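Local coordinates for salicylic acid-binding protein 2 (Nicotiana tabacum, PDB 1XKL) that hydrolyses methyl salicylate to salicylic acid and methanol, releasing the active hormone that drives systemic acquired resistance in plant innate immunity, at residues R53-Y56 / D57-P61. Numbering follows the deposited sequence.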
ATOM      1  N   ARG A  53      10.608  25.360 -10.291  1.00 19.92           N
ATOM      2  CA  ARG A  53       9.564  26.318 -10.612  1.00 22.19           C
ATOM      3  C   ARG A  53       9.886  27.180 -11.826  1.00 20.32           C
ATOM      4  O   ARG A  53       9.029  27.916 -12.301  1.00 22.65           O
ATOM      5  CB  ARG A  53       9.263  27.172  -9.386  1.00 24.13           C
ATOM      6  CG  ARG A  53      10.489  27.532  -8.574  1.00 27.82           C
ATOM      7  CD  ARG A  53      10.112  27.936  -7.152  1.00 30.63           C
ATOM      8  NE  ARG A  53      10.266  26.849  -6.179  1.00 35.20           N
ATOM      9  CZ  ARG A  53       9.544  25.732  -6.156  1.00 35.00           C
ATOM     10  NH1 ARG A  53       8.599  25.520  -7.061  1.00 34.31           N
ATOM     11  NH2 ARG A  53       9.753  24.830  -5.205  1.00 35.71           N
ATOM     12  N   THR A  54      11.112  27.074 -12.338  1.00 19.54           N
ATOM     13  CA  THR A  54      11.530  27.832 -13.522  1.00 19.77           C
ATOM     14  C   THR A  54      12.319  26.943 -14.483  1.00 20.76           C
ATOM     15  O   THR A  54      12.893  25.922 -14.079  1.00 16.77           O
ATOM     16  CB  THR A  54      12.452  29.022 -13.168  1.00 20.16           C
ATOM     17  OG1 THR A  54      13.728  28.530 -12.733  1.00 20.68           O
ATOM     18  CG2 THR A  54      11.833  29.879 -12.074  1.00 19.74           C
ATOM     19  N   LEU A  55      12.370  27.342 -15.751  1.00 20.07           N
ATOM     20  CA  LEU A  55      13.113  26.567 -16.735  1.00 19.42           C
ATOM     21  C   LEU A  55      14.583  26.521 -16.328  1.00 20.93           C
ATOM     22  O   LEU A  55      15.280  25.534 -16.582  1.00 21.69           O
ATOM     23  CB  LEU A  55      12.984  27.183 -18.132  1.00 18.79           C
ATOM     24  CG  LEU A  55      13.705  26.404 -19.244  1.00 17.77           C
ATOM     25  CD1 LEU A  55      13.059  25.033 -19.395  1.00 17.49           C
ATOM     26  CD2 LEU A  55      13.629  27.172 -20.549  1.00 18.72           C
ATOM     27  N   TYR A  56      15.048  27.583 -15.679  1.00 21.96           N
ATOM     28  CA  TYR A  56      16.437  27.641 -15.241  1.00 23.17           C
ATOM     29  C   TYR A  56      16.787  26.531 -14.242  1.00 22.15           C
ATOM     30  O   TYR A  56      17.856  25.931 -14.341  1.00 21.25           O
ATOM     31  CB  TYR A  56      16.753  29.019 -14.644  1.00 25.07           C
ATOM     32  CG  TYR A  56      18.225  29.218 -14.364  1.00 29.88           C
ATOM     33  CD1 TYR A  56      18.804  28.737 -13.188  1.00 32.20           C
ATOM     34  CD2 TYR A  56      19.053  29.830 -15.303  1.00 30.09           C
ATOM     35  CE1 TYR A  56      20.170  28.854 -12.956  1.00 35.58           C
ATOM     36  CE2 TYR A  56      20.420  29.953 -15.083  1.00 34.93           C
ATOM     37  CZ  TYR A  56      20.973  29.461 -13.908  1.00 36.08           C
ATOM     38  OH  TYR A  56      22.328  29.563 -13.688  1.00 39.93           O
ATOM     39  N   ASP A  57      15.897  26.260 -13.287  1.00 21.99           N
ATOM     40  CA  ASP A  57      16.141  25.205 -12.294  1.00 21.13           C
ATOM     41  C   ASP A  57      16.198  23.844 -12.990  1.00 21.09           C
ATOM     42  O   ASP A  57      16.964  22.967 -12.603  1.00 21.51           O
ATOM     43  CB  ASP A  57      15.015  25.131 -11.251  1.00 19.86           C
ATOM     44  CG  ASP A  57      14.865  26.404 -10.433  1.00 22.79           C
ATOM     45  OD1 ASP A  57      15.846  27.164 -10.296  1.00 24.62           O
ATOM     46  OD2 ASP A  57      13.753  26.624  -9.907  1.00 21.97           O
ATOM     47  N   TYR A  58      15.349  23.674 -13.998  1.00 20.10           N
ATOM     48  CA  TYR A  58      15.266  22.435 -14.760  1.00 19.31           C
ATOM     49  C   TYR A  58      16.504  22.212 -15.630  1.00 18.64           C
ATOM     50  O   TYR A  58      16.936  21.075 -15.829  1.00 18.99           O
ATOM     51  CB  TYR A  58      13.997  22.471 -15.620  1.00 17.85           C
ATOM     52  CG  TYR A  58      13.779  21.293 -16.540  1.00 19.63           C
ATOM     53  CD1 TYR A  58      13.930  19.978 -16.086  1.00 15.93           C
ATOM     54  CD2 TYR A  58      13.373  21.496 -17.862  1.00 19.27           C
ATOM     55  CE1 TYR A  58      13.677  18.895 -16.934  1.00 16.88           C
ATOM     56  CE2 TYR A  58      13.119  20.429 -18.712  1.00 16.81           C
ATOM     57  CZ  TYR A  58      13.270  19.133 -18.248  1.00 17.80           C
ATOM     58  OH  TYR A  58      13.006  18.080 -19.101  1.00 17.42           O
ATOM     59  N   THR A  59      17.086  23.305 -16.115  1.00 18.12           N
ATOM     60  CA  THR A  59      18.257  23.267 -16.991  1.00 18.09           C
ATOM     61  C   THR A  59      19.593  23.281 -16.252  1.00 19.25           C
ATOM     62  O   THR A  59      20.655  23.169 -16.866  1.00 19.60           O
ATOM     63  CB  THR A  59      18.245  24.478 -17.947  1.00 18.36           C
ATOM     64  OG1 THR A  59      16.940  24.616 -18.520  1.00 16.06           O
ATOM     65  CG2 THR A  59      19.271  24.293 -19.063  1.00 15.24           C
ATOM     66  N   LEU A  60      19.538  23.424 -14.934  1.00 20.08           N
ATOM     67  CA  LEU A  60      20.738  23.472 -14.117  1.00 20.82           C
ATOM     68  C   LEU A  60      21.844  22.499 -14.547  1.00 19.62           C
ATOM     69  O   LEU A  60      22.989  22.902 -14.745  1.00 20.55           O
ATOM     70  CB  LEU A  60      20.359  23.236 -12.650  1.00 23.91           C
ATOM     71  CG  LEU A  60      21.334  23.738 -11.591  1.00 26.11           C
ATOM     72  CD1 LEU A  60      21.636  25.214 -11.834  1.00 27.62           C
ATOM     73  CD2 LEU A  60      20.726  23.539 -10.203  1.00 27.75           C
ATOM     74  N   PRO A  61      21.517  21.209 -14.717  1.00 19.27           N
ATOM     75  CA  PRO A  61      22.559  20.253 -15.123  1.00 19.47           C
ATOM     76  C   PRO A  61      23.301  20.673 -16.395  1.00 20.15           C
ATOM     77  O   PRO A  61      24.530  20.577 -16.472  1.00 21.77           O
ATOM     78  CB  PRO A  61      21.783  18.950 -15.306  1.00 19.14           C
ATOM     79  CG  PRO A  61      20.650  19.095 -14.321  1.00 19.93           C
ATOM     80  CD  PRO A  61      20.225  20.528 -14.555  1.00 18.23           C
TER
HETATM   81  O   HOH W   1      15.404  30.109 -11.141  1.00 45.93           O
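Thr54 caps the helix that begins at Leu55: its OG1 accepts from Asp57 N at 3.2 Å with an N-H...O angle of 156°, the geometry of an N-cap. The torsion that allows this is chi1 of 70°, which sets OG1 between the backbone N and the carbonyl carbon of Thr54 and turns it to the amide of Asp57. The Asp57 carboxylate turns instead to the amide before the cap: OD2 takes a weak bond from Arg53 N, long at 3.4 Å but nearly straight. A water joins the side chains of Thr54 and Asp57, 2.8 Å from Thr54 OG1 and donating a hydrogen bond to Asp57 OD1, so both carboxylate oxygens have a partner at this end. The negative charge at the N-terminus of helix 55-67 would be expected to suit the helix dipole, and Asp185 on helix 183-188 adds a second carboxylate, whose OD2 accepts a hydrogen bond from Leu55 N. This helix belongs to the alpha/beta hydrolase fold and packs beside helix 83-93, which follows the catalytic Ser81. One turn on, Leu55 O is gripped twice by Thr59, through N at 2.9 Å and through OG1 at 2.7 Å; the hydroxyl comes from above the carbonyl plane, 40° out of it, and also bonds to Asn86 of helix 83-93. Among apolar groups, Leu55 CD1 lies in the ring plane at the edge of Tyr58, 3.9 Å from CD2, while on another side of the helix Tyr56 CE1 meets Leu60 CD1 at 4.1 Å. The Tyr58 side chain runs inward to within about 5 Å of that of Ala13, a salicylate-binding residue.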